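Local coordinates for protein soluble lytic murein transglycosylase (Escherichia coli, PDB 1QSA) that cleaves the glycosidic bonds between N-acetylmuramic acid and N-acetylglucosamine in peptidoglycan exolytically, leaving a 1,6-anhydro bond on the muramic acid residue, at residues A[467-472]-A[593-598]; A[462-467]-A[529-534]; A[353-358]-A[606-611]; A[364-369]-A[443-448]. All coordinates share one frame; numbering follows the deposited sequence. Where two conformers were deposited one is given.

Interaction 1 of 4, residues A[467-472]-A[593-598]. With SO4 (sulfate ion), chain B; SO4 (sulfate ion), chain L.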
# COMPACT_ATOMS: atom_id res chain seq x y z
N PRO A 467 -12.42 19.05 -14.67
CA PRO A 467 -13.63 18.33 -15.08
C PRO A 467 -14.20 17.49 -13.93
O PRO A 467 -13.45 17.00 -13.08
CB PRO A 467 -13.13 17.41 -16.20
CG PRO A 467 -11.97 18.15 -16.76
CD PRO A 467 -11.27 18.68 -15.52
N GLN A 468 -15.51 17.32 -13.89
CA GLN A 468 -16.13 16.48 -12.85
C GLN A 468 -15.54 15.07 -12.89
O GLN A 468 -15.20 14.50 -11.85
CB GLN A 468 -17.64 16.40 -13.04
CG GLN A 468 -18.34 15.66 -11.89
CD GLN A 468 -19.80 15.39 -12.18
OE1 GLN A 468 -20.46 16.17 -12.86
NE2 GLN A 468 -20.31 14.28 -11.66
N SER A 469 -15.41 14.51 -14.09
CA SER A 469 -14.86 13.16 -14.28
C SER A 469 -13.45 13.04 -13.68
O SER A 469 -13.11 12.02 -13.08
CB SER A 469 -14.82 12.82 -15.78
OG SER A 469 -13.92 13.66 -16.49
N TYR A 470 -12.67 14.10 -13.83
CA TYR A 470 -11.31 14.13 -13.33
C TYR A 470 -11.27 14.11 -11.80
O TYR A 470 -10.48 13.36 -11.21
CB TYR A 470 -10.57 15.34 -13.90
CG TYR A 470 -9.16 15.46 -13.39
CD1 TYR A 470 -8.26 14.38 -13.49
CD2 TYR A 470 -8.72 16.63 -12.76
CE1 TYR A 470 -6.97 14.46 -12.97
CE2 TYR A 470 -7.44 16.72 -12.23
CZ TYR A 470 -6.57 15.64 -12.34
OH TYR A 470 -5.31 15.73 -11.78
N ALA A 471 -12.10 14.94 -11.15
CA ALA A 471 -12.16 14.95 -9.68
C ALA A 471 -12.58 13.57 -9.17
O ALA A 471 -12.04 13.05 -8.19
CB ALA A 471 -13.15 16.00 -9.20
N MET A 472 -13.52 12.94 -9.88
CA MET A 472 -13.97 11.60 -9.53
C MET A 472 -12.86 10.55 -9.69
O MET A 472 -12.73 9.67 -8.84
CB MET A 472 -15.22 11.24 -10.32
CG MET A 472 -16.41 12.08 -9.88
SD MET A 472 -17.90 11.86 -10.84
CE MET A 472 -18.58 10.34 -10.11
N ALA A 593 -6.29 6.71 -16.75
CA ALA A 593 -7.14 5.61 -17.20
C ALA A 593 -8.54 5.73 -16.56
O ALA A 593 -9.56 5.60 -17.26
CB ALA A 593 -6.51 4.27 -16.84
N TYR A 594 -8.59 6.09 -15.28
CA TYR A 594 -9.87 6.21 -14.56
C TYR A 594 -10.72 7.37 -15.07
O TYR A 594 -11.95 7.26 -15.13
CB TYR A 594 -9.63 6.37 -13.06
CG TYR A 594 -8.97 5.21 -12.36
CD1 TYR A 594 -8.66 4.01 -13.02
CD2 TYR A 594 -8.62 5.32 -11.01
CE1 TYR A 594 -8.01 2.95 -12.34
CE2 TYR A 594 -7.99 4.28 -10.33
CZ TYR A 594 -7.69 3.10 -11.00
OH TYR A 594 -7.01 2.12 -10.35
N ASP A 595 -10.07 8.47 -15.43
CA ASP A 595 -10.79 9.63 -15.95
C ASP A 595 -11.49 9.20 -17.26
O ASP A 595 -12.66 9.52 -17.48
CB ASP A 595 -9.83 10.82 -16.17
CG ASP A 595 -10.56 12.14 -16.32
OD1 ASP A 595 -11.80 12.12 -16.33
OD2 ASP A 595 -9.91 13.20 -16.43
N ALA A 596 -10.79 8.43 -18.09
CA ALA A 596 -11.40 7.93 -19.34
C ALA A 596 -12.61 7.04 -19.03
O ALA A 596 -13.67 7.19 -19.66
CB ALA A 596 -10.37 7.17 -20.17
N TYR A 597 -12.50 6.16 -18.03
CA TYR A 597 -13.62 5.30 -17.65
C TYR A 597 -14.79 6.17 -17.18
O TYR A 597 -15.93 5.94 -17.57
CB TYR A 597 -13.24 4.35 -16.53
CG TYR A 597 -12.17 3.35 -16.86
CD1 TYR A 597 -12.02 2.86 -18.16
CD2 TYR A 597 -11.28 2.90 -15.88
CE1 TYR A 597 -11.01 1.94 -18.47
CE2 TYR A 597 -10.28 1.99 -16.17
CZ TYR A 597 -10.15 1.52 -17.48
OH TYR A 597 -9.14 0.65 -17.78
N TYR A 598 -14.51 7.18 -16.35
CA TYR A 598 -15.56 8.06 -15.87
C TYR A 598 -16.23 8.83 -16.98
O TYR A 598 -17.46 8.96 -17.00
CB TYR A 598 -15.04 8.97 -14.74
CG TYR A 598 -15.18 8.28 -13.40
CD1 TYR A 598 -16.44 8.03 -12.86
CD2 TYR A 598 -14.07 7.76 -12.73
CE1 TYR A 598 -16.60 7.26 -11.70
CE2 TYR A 598 -14.22 6.98 -11.56
CZ TYR A 598 -15.48 6.73 -11.06
OH TYR A 598 -15.65 5.89 -9.97
S SO4 B . -7.16 -0.66 -15.12
O1 SO4 B . -6.85 0.67 -15.68
O2 SO4 B . -8.49 -1.09 -15.59
O3 SO4 B . -6.13 -1.60 -15.58
O4 SO4 B . -7.14 -0.62 -13.64
S SO4 L . -17.31 19.23 -16.76
O1 SO4 L . -17.17 18.98 -15.31
O2 SO4 L . -17.04 17.99 -17.51
O3 SO4 L . -18.69 19.67 -17.05
O4 SO4 L . -16.36 20.27 -17.18

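Interaction 2 of 4, residues A[462-467]-A[529-534]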
# COMPACT_ATOMS: atom_id res chain seq x y z
N SER A 462 -18.64 22.63 -10.80
CA SER A 462 -19.33 23.55 -11.72
C SER A 462 -18.66 24.92 -11.86
O SER A 462 -18.65 25.51 -12.96
CB SER A 462 -20.80 23.73 -11.30
OG SER A 462 -20.89 24.28 -10.00
N GLY A 463 -18.11 25.43 -10.76
CA GLY A 463 -17.45 26.72 -10.80
C GLY A 463 -15.94 26.61 -10.92
O GLY A 463 -15.23 27.56 -10.64
N LYS A 464 -15.45 25.43 -11.29
CA LYS A 464 -14.01 25.22 -11.42
C LYS A 464 -13.67 24.74 -12.83
O LYS A 464 -14.57 24.42 -13.60
CB LYS A 464 -13.54 24.18 -10.39
CG LYS A 464 -13.85 24.58 -8.96
CD LYS A 464 -13.34 23.54 -7.99
CE LYS A 464 -13.47 24.01 -6.54
NZ LYS A 464 -14.89 24.19 -6.10
N GLU A 465 -12.39 24.75 -13.18
CA GLU A 465 -11.98 24.27 -14.50
C GLU A 465 -11.73 22.76 -14.54
O GLU A 465 -11.83 22.15 -15.60
CB GLU A 465 -10.73 25.03 -14.96
CG GLU A 465 -10.91 26.55 -14.96
CD GLU A 465 -9.60 27.28 -15.10
OE1 GLU A 465 -8.81 27.28 -14.13
OE2 GLU A 465 -9.33 27.83 -16.20
N ILE A 466 -11.38 22.17 -13.40
CA ILE A 466 -11.18 20.72 -13.36
C ILE A 466 -12.48 20.02 -13.75
O ILE A 466 -13.57 20.41 -13.29
CB ILE A 466 -10.76 20.21 -11.92
CG1 ILE A 466 -11.69 20.77 -10.83
CG2 ILE A 466 -9.28 20.53 -11.66
CD1 ILE A 466 -11.54 20.03 -9.49
N PRO A 467 -12.42 19.05 -14.67
CA PRO A 467 -13.63 18.33 -15.08
C PRO A 467 -14.20 17.49 -13.93
O PRO A 467 -13.45 17.00 -13.08
CB PRO A 467 -13.13 17.41 -16.20
CG PRO A 467 -11.97 18.15 -16.76
CD PRO A 467 -11.27 18.68 -15.52
N ILE A 529 -13.05 20.70 -0.02
CA ILE A 529 -11.64 21.03 0.16
C ILE A 529 -10.73 20.36 -0.86
O ILE A 529 -9.78 20.97 -1.36
CB ILE A 529 -11.20 20.71 1.61
CG1 ILE A 529 -12.00 21.60 2.57
CG2 ILE A 529 -9.69 20.95 1.80
CD1 ILE A 529 -11.81 21.29 4.05
N GLY A 530 -11.06 19.12 -1.22
CA GLY A 530 -10.26 18.38 -2.17
C GLY A 530 -10.36 18.93 -3.58
O GLY A 530 -9.34 19.09 -4.26
N THR A 531 -11.57 19.24 -4.03
CA THR A 531 -11.73 19.83 -5.38
C THR A 531 -11.04 21.20 -5.44
O THR A 531 -10.53 21.60 -6.48
CB THR A 531 -13.20 19.98 -5.83
OG1 THR A 531 -13.94 20.79 -4.90
CG2 THR A 531 -13.87 18.62 -6.02
N SER A 532 -11.04 21.91 -4.32
CA SER A 532 -10.37 23.21 -4.25
C SER A 532 -8.85 23.05 -4.43
O SER A 532 -8.26 23.70 -5.29
CB SER A 532 -10.69 23.94 -2.95
OG SER A 532 -12.02 24.43 -2.98
N TYR A 533 -8.23 22.11 -3.71
CA TYR A 533 -6.79 21.92 -3.87
C TYR A 533 -6.46 21.40 -5.27
O TYR A 533 -5.50 21.85 -5.91
CB TYR A 533 -6.22 20.98 -2.81
CG TYR A 533 -4.70 20.94 -2.83
CD1 TYR A 533 -3.96 22.08 -2.50
CD2 TYR A 533 -4.02 19.81 -3.27
CE1 TYR A 533 -2.56 22.10 -2.63
CE2 TYR A 533 -2.61 19.82 -3.40
CZ TYR A 533 -1.90 20.96 -3.09
OH TYR A 533 -0.54 21.00 -3.30
N LEU A 534 -7.28 20.48 -5.77
CA LEU A 534 -7.06 19.91 -7.10
C LEU A 534 -7.15 21.01 -8.16
O LEU A 534 -6.31 21.08 -9.06
CB LEU A 534 -8.09 18.80 -7.36
CG LEU A 534 -7.89 17.97 -8.64
CD1 LEU A 534 -6.53 17.27 -8.63
CD2 LEU A 534 -9.03 16.96 -8.77
O HOH W 1 -14.70 23.67 -3.41

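Interaction 3 of 4, residues A[353-358]-A[606-611]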
# COMPACT_ATOMS: atom_id res chain seq x y z
N PRO A 353 -2.75 0.58 -23.32
CA PRO A 353 -3.66 0.22 -24.41
C PRO A 353 -4.38 1.49 -24.90
O PRO A 353 -4.60 1.67 -26.09
CB PRO A 353 -4.63 -0.74 -23.72
CG PRO A 353 -3.73 -1.50 -22.84
CD PRO A 353 -2.80 -0.44 -22.26
N MET A 354 -4.71 2.40 -23.97
CA MET A 354 -5.37 3.66 -24.35
C MET A 354 -4.42 4.62 -25.08
O MET A 354 -4.83 5.37 -25.98
CB MET A 354 -5.90 4.37 -23.10
CG MET A 354 -7.01 3.67 -22.35
SD MET A 354 -7.48 4.61 -20.87
CE MET A 354 -8.62 3.45 -20.12
N VAL A 355 -3.15 4.63 -24.66
CA VAL A 355 -2.14 5.45 -25.30
C VAL A 355 -2.02 4.96 -26.75
O VAL A 355 -1.98 5.76 -27.70
CB VAL A 355 -0.75 5.30 -24.63
CG1 VAL A 355 0.32 5.92 -25.53
CG2 VAL A 355 -0.71 6.00 -23.27
N ALA A 356 -1.96 3.64 -26.91
CA ALA A 356 -1.82 3.00 -28.21
C ALA A 356 -2.91 3.44 -29.17
O ALA A 356 -2.63 3.81 -30.31
CB ALA A 356 -1.77 1.47 -28.06
N ALA A 357 -4.16 3.43 -28.69
CA ALA A 357 -5.30 3.85 -29.50
C ALA A 357 -5.16 5.31 -29.93
O ALA A 357 -5.33 5.64 -31.11
CB ALA A 357 -6.59 3.64 -28.72
N GLN A 358 -4.83 6.20 -28.99
CA GLN A 358 -4.66 7.61 -29.32
C GLN A 358 -3.49 7.83 -30.29
O GLN A 358 -3.59 8.64 -31.20
CB GLN A 358 -4.48 8.46 -28.05
CG GLN A 358 -4.47 9.97 -28.33
CD GLN A 358 -4.93 10.84 -27.15
OE1 GLN A 358 -5.20 10.34 -26.06
NE2 GLN A 358 -4.99 12.14 -27.38
N PRO A 606 -14.13 8.73 -24.32
CA PRO A 606 -12.99 8.46 -23.43
C PRO A 606 -11.56 8.57 -23.97
O PRO A 606 -10.70 7.82 -23.55
CB PRO A 606 -13.31 7.06 -22.91
CG PRO A 606 -13.96 6.40 -24.08
CD PRO A 606 -14.78 7.48 -24.77
N THR A 607 -11.29 9.54 -24.85
CA THR A 607 -9.94 9.72 -25.38
C THR A 607 -9.01 9.95 -24.19
O THR A 607 -9.33 10.71 -23.29
CB THR A 607 -9.87 10.93 -26.34
OG1 THR A 607 -10.90 10.80 -27.33
CG2 THR A 607 -8.50 10.99 -27.04
N LEU A 608 -7.85 9.30 -24.18
CA LEU A 608 -6.95 9.40 -23.04
C LEU A 608 -6.48 10.79 -22.63
O LEU A 608 -6.46 11.12 -21.44
CB LEU A 608 -5.73 8.49 -23.24
CG LEU A 608 -4.81 8.44 -22.01
CD1 LEU A 608 -5.49 7.67 -20.88
CD2 LEU A 608 -3.49 7.80 -22.39
N MET A 609 -6.03 11.57 -23.61
CA MET A 609 -5.54 12.92 -23.35
C MET A 609 -6.20 13.94 -24.28
O MET A 609 -6.64 13.60 -25.38
CB MET A 609 -4.01 13.00 -23.58
CG MET A 609 -3.20 12.06 -22.69
SD MET A 609 -1.44 12.41 -22.79
CE MET A 609 -0.72 10.91 -22.16
N SER A 610 -6.25 15.18 -23.82
CA SER A 610 -6.79 16.27 -24.63
C SER A 610 -5.75 16.56 -25.71
O SER A 610 -4.59 16.15 -25.59
CB SER A 610 -7.00 17.53 -23.77
OG SER A 610 -5.77 18.12 -23.39
N ALA A 611 -6.15 17.26 -26.77
CA ALA A 611 -5.20 17.59 -27.84
C ALA A 611 -4.04 18.40 -27.27
O ALA A 611 -2.89 18.19 -27.64
CB ALA A 611 -5.91 18.40 -28.92
O HOH W 2 -7.29 6.75 -26.08

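Interaction 4 of 4, residues A[364-369]-A[443-448]. With SO4 (sulfate ion), chain B; SO4 (sulfate ion), chain H.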
# COMPACT_ATOMS: atom_id res chain seq x y z
N TYR A 364 -10.54 3.83 -28.67
CA TYR A 364 -10.28 2.72 -27.77
C TYR A 364 -11.59 2.01 -27.42
O TYR A 364 -12.60 2.66 -27.15
CB TYR A 364 -9.60 3.22 -26.49
CG TYR A 364 -9.35 2.12 -25.48
CD1 TYR A 364 -8.32 1.21 -25.66
CD2 TYR A 364 -10.18 1.98 -24.37
CE1 TYR A 364 -8.12 0.16 -24.76
CE2 TYR A 364 -9.99 0.94 -23.46
CZ TYR A 364 -8.96 0.03 -23.67
OH TYR A 364 -8.79 -1.02 -22.80
N GLU A 365 -11.57 0.68 -27.45
CA GLU A 365 -12.75 -0.11 -27.13
C GLU A 365 -12.71 -0.63 -25.70
O GLU A 365 -11.83 -1.41 -25.34
CB GLU A 365 -12.89 -1.29 -28.09
CG GLU A 365 -13.24 -0.90 -29.52
CD GLU A 365 -13.43 -2.09 -30.44
OE1 GLU A 365 -12.71 -3.10 -30.27
OE2 GLU A 365 -14.30 -2.02 -31.33
N LEU A 366 -13.64 -0.16 -24.89
CA LEU A 366 -13.72 -0.60 -23.50
C LEU A 366 -14.38 -1.96 -23.44
O LEU A 366 -15.45 -2.16 -24.01
CB LEU A 366 -14.54 0.37 -22.67
CG LEU A 366 -13.94 1.70 -22.22
CD1 LEU A 366 -14.91 2.38 -21.29
CD2 LEU A 366 -12.66 1.43 -21.49
N LYS A 367 -13.73 -2.91 -22.79
CA LYS A 367 -14.32 -4.23 -22.61
C LYS A 367 -15.07 -4.14 -21.29
O LYS A 367 -14.48 -3.85 -20.25
CB LYS A 367 -13.25 -5.32 -22.54
CG LYS A 367 -13.82 -6.69 -22.17
CD LYS A 367 -12.79 -7.79 -22.30
CE LYS A 367 -13.34 -9.12 -21.78
NZ LYS A 367 -14.62 -9.52 -22.44
N ILE A 368 -16.39 -4.30 -21.34
CA ILE A 368 -17.20 -4.24 -20.12
C ILE A 368 -17.99 -5.53 -19.90
O ILE A 368 -18.95 -5.81 -20.63
CB ILE A 368 -18.19 -3.05 -20.15
CG1 ILE A 368 -17.43 -1.74 -20.41
CG2 ILE A 368 -18.95 -2.94 -18.82
CD1 ILE A 368 -18.32 -0.53 -20.59
N ASP A 369 -17.52 -6.37 -18.98
CA ASP A 369 -18.19 -7.62 -18.63
C ASP A 369 -19.31 -7.24 -17.66
O ASP A 369 -19.10 -6.42 -16.76
CB ASP A 369 -17.25 -8.57 -17.90
CG ASP A 369 -16.16 -9.14 -18.79
OD1 ASP A 369 -16.17 -8.87 -20.01
OD2 ASP A 369 -15.29 -9.86 -18.26
N ASP A 443 -12.51 -6.60 -15.61
CA ASP A 443 -13.26 -6.11 -16.76
C ASP A 443 -14.70 -5.72 -16.44
O ASP A 443 -15.44 -5.30 -17.33
CB ASP A 443 -13.21 -7.12 -17.92
CG ASP A 443 -11.80 -7.29 -18.48
OD1 ASP A 443 -11.14 -6.27 -18.76
OD2 ASP A 443 -11.36 -8.45 -18.63
N HIS A 444 -15.12 -5.86 -15.17
CA HIS A 444 -16.47 -5.44 -14.76
C HIS A 444 -16.36 -3.94 -14.43
O HIS A 444 -16.53 -3.50 -13.29
CB HIS A 444 -16.93 -6.21 -13.52
CG HIS A 444 -17.42 -7.59 -13.81
ND1 HIS A 444 -16.60 -8.58 -14.32
CD2 HIS A 444 -18.64 -8.15 -13.68
CE1 HIS A 444 -17.31 -9.69 -14.48
NE2 HIS A 444 -18.55 -9.45 -14.10
N LEU A 445 -16.10 -3.15 -15.47
CA LEU A 445 -15.87 -1.72 -15.30
C LEU A 445 -16.93 -0.89 -14.60
O LEU A 445 -16.60 0.04 -13.86
CB LEU A 445 -15.46 -1.07 -16.63
CG LEU A 445 -14.21 -1.64 -17.30
CD1 LEU A 445 -13.89 -0.82 -18.57
CD2 LEU A 445 -13.03 -1.64 -16.34
N GLU A 446 -18.21 -1.20 -14.82
CA GLU A 446 -19.27 -0.41 -14.20
C GLU A 446 -19.22 -0.47 -12.68
O GLU A 446 -19.40 0.55 -12.01
CB GLU A 446 -20.66 -0.83 -14.71
CG GLU A 446 -21.70 0.23 -14.39
CD GLU A 446 -23.06 -0.01 -14.98
OE1 GLU A 446 -23.39 -1.17 -15.31
OE2 GLU A 446 -23.81 0.98 -15.11
N GLU A 447 -18.98 -1.66 -12.14
CA GLU A 447 -18.89 -1.87 -10.69
C GLU A 447 -17.58 -1.37 -10.11
O GLU A 447 -17.51 -0.98 -8.94
CB GLU A 447 -19.11 -3.35 -10.33
CG GLU A 447 -20.52 -3.89 -10.63
CD GLU A 447 -20.76 -4.17 -12.11
OE1 GLU A 447 -19.80 -4.48 -12.84
OE2 GLU A 447 -21.93 -4.10 -12.54
N ARG A 448 -16.52 -1.37 -10.93
CA ARG A 448 -15.22 -0.88 -10.50
C ARG A 448 -15.16 0.65 -10.48
O ARG A 448 -14.36 1.24 -9.74
CB ARG A 448 -14.10 -1.35 -11.45
CG ARG A 448 -13.84 -2.88 -11.48
CD ARG A 448 -12.62 -3.22 -12.36
NE ARG A 448 -11.41 -2.64 -11.82
CZ ARG A 448 -10.37 -2.22 -12.55
NH1 ARG A 448 -10.35 -2.38 -13.87
NH2 ARG A 448 -9.33 -1.67 -11.95
S SO4 B . -7.16 -0.66 -15.12
O1 SO4 B . -6.85 0.67 -15.68
O2 SO4 B . -8.49 -1.09 -15.59
O3 SO4 B . -6.13 -1.60 -15.58
O4 SO4 B . -7.14 -0.62 -13.64
S SO4 H . -8.20 -1.17 -8.38
O1 SO4 H . -8.10 -0.47 -9.68
O2 SO4 H . -6.85 -1.52 -7.91
O3 SO4 H . -8.84 -0.28 -7.40
O4 SO4 H . -9.01 -2.38 -8.55
O HOH W 3 -11.92 -3.68 -19.40
O HOH W 4 -19.51 -4.05 -15.44
O HOH W 5 -12.88 -10.63 -19.02

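Interaction 1 of 4, residues A[467-472]-A[593-598]
A buried carboxylate is wedged against the first turn of another helix: Asp595 reaches across to Ser469, whose OG donates a short hydrogen bond of 2.6 Å to Asp595 OD1. The bond uses the syn lone pair of OD1. Ser469 can make it because its OG sits between the backbone N and the carbonyl carbon (chi1 65°), on the side of helix 582-601. Asp595 OD2 lies 3.4 Å from Tyr470 CB and forms a salt bridge with Arg545, so both oxygens of this buried acid are engaged, which probably helps it stay ionised.

One turn along, the chemistry changes to apolar. Met472 CB stands almost over the centre of the Tyr598 ring, 4.2 Å from the centroid and 7° off the normal, while its methyl CE touches Tyr598 CE1 at 4.0 Å. With SD oblique to the same ring, this is a CH-pi contact joined to a Met-aromatic one. Tyr598 OH is tied to Pro450 O and Trp481.

The segment axes approach to 8.2 Å at 129° between their directions. Helix 468-479, which carries the predicted active-site residue Glu478, thus packs on helix 582-601, with helix 454-461 flanking Met472 and helix 351-359 touching Ala593 and Ala596.

Interaction 2 of 4, residues A[462-467]-A[529-534]
Ile466 and Lys464 both reach from the loop 462-467 to one side of helix 523-540. The methyl CD1 of Ile466 touches the carbonyl oxygen Thr531 O at 3.5 Å and meets Leu534 CD2 at 4.0 Å. A chi1 of 49° sets CG1 between the backbone N and the carbonyl carbon, which places CD1 between Thr531 and Leu534 while CG2 rests on the carbonyl of Leu534.

Lys464 crosses Thr531 at about a right angle, and the contact is made by its aliphatic part: CE lies 3.6 Å from Thr531 OG1. The chain is extended as far as CE and then bends at chi4 (65°), bringing NZ to a water at 2.7 Å. That water also bonds Thr531 OG1 weakly and, in the conformer described, lies within bonding distance of Ser532 OG.

The second shell fixes these groups. Lys464 NZ also donates to Tyr460 O, while the hydroxyl of Thr531 bonds to Ile527 O, one turn back in its own helix; Ser532 OG, in the same conformer, bonds likewise to Asn528 O. Gln535 OE1 receives the backbone N-H groups of Glu465 and Ile466, holding the loop alongside.

Within the lysozyme-like SLT domain, this joins the connection leading into helix 468-479, which carries the predicted catalytic Glu478, to the long helix 523-540.

Interaction 3 of 4, residues A[353-358]-A[606-611]
Gln358 swings CG anti to its backbone N (chi1 -173°) and stays extended through chi2 (153°), carrying its amide from helix 351-359 to the backbone of Met609. There it makes a two-pronged grip on a single residue. Met609 N donates to Gln358 OE1 at 2.9 Å, in the carbonyl plane and on a lone pair, and Gln358 NE2 donates to Met609 O at 3.0 Å. The return bond is less regular: its donor stands 43° out of the carbonyl plane of Met609. Together the two bonds fix the rotation of the amide and settle the peptide groups on both sides of Met609, much as a neighbouring strand would, although the segment 606-611 is not a strand. Thr607 CG2 packs against the same amide, 3.6 Å from CD of Gln358.

Leu608 fills the angle between this glutamine and the helix. Its CG is likewise anti to the backbone N, and the two methyls part from there: in the conformer described, CD1 meets Met354 SD at 3.7 Å, while CD2 presses on Val355 CG2 at 3.4 Å, tighter than usual for two carbons. A water links Met354 O, to which it donates, with Leu608 N.

Arg545 bonds to Leu608 O, and Met354 lies on Ala593, Ala596 and Tyr597 of helix 582-601. Ser610 takes the N-cap position of the short helix 611-615, with Glu613 OE1 accepting from Ser610 N. The arrangement is a side-chain amide docking onto irregular backbone, here joining the C-terminal tail to a helix that probably belongs to the alpha-superhelix.

Interaction 4 of 4, residues A[364-369]-A[443-448]
The chain at 364-369 runs extended past the start of helix 445-448, and Asp369 N donates to Asp443 O at 2.9 Å, coming from above the carbonyl plane (43° out of it). Two CA-H...O contacts flank this bond, from Ile368 CA to Asp443 O and from His444 CA to Asp369 O.

The carbonyl of Asp369 sits over one face of the His444 ring, and Asp369 CB makes a CH-pi contact with that face, 3.9 Å from the centroid. His444 is the centre of an inverse gamma turn and the N-cap residue of helix 445-448, probably near the passage from the L domain to the catalytic domain.

The carboxylates of Asp369 and Asp443 come close, OD2 to OD2 at 4.2 Å, but a water donates to both. Lys367 NZ forms a salt bridge with Asp369 OD1 at 3.0 Å and Arg349 pairs with Asp443 OD1, which probably offsets the repulsion. Another water joins Asp369 O, Glu446 N and Glu447 OE1.

On the apolar side Leu445 CD1 touches Leu366 CD2 at 3.9 Å and Ile368 CG1 at 4.1 Å, near Tyr597. Arg448 points its guanidinium edge at two sulfates; NH1 bonds O2 of one (chain B) at 2.8 Å, and NH2 reaches both ions.

In the fold
Helix 582-601 is common ground: it supplies one side of interaction 1, and its Tyr597 touches Met354 of interaction 3 as well as Leu366 and Leu445 of interaction 4. Interactions 1 and 2 are buried in the catalytic region and meet at Pro467, with Leu534 packing on Tyr470 and Ala471; one combines a carboxylate with aromatic packing, the other aliphatic contacts with a single water. Interactions 3 and 4 are only partly buried, touch through Tyr364, and depend more on backbone bonds and waters, with charged side chains prominent in interaction 4. Interactions 1 and 4 share a sulfate, bound by Arg448. Interactions 2 and 4 lie about 27 Å apart, centre to centre.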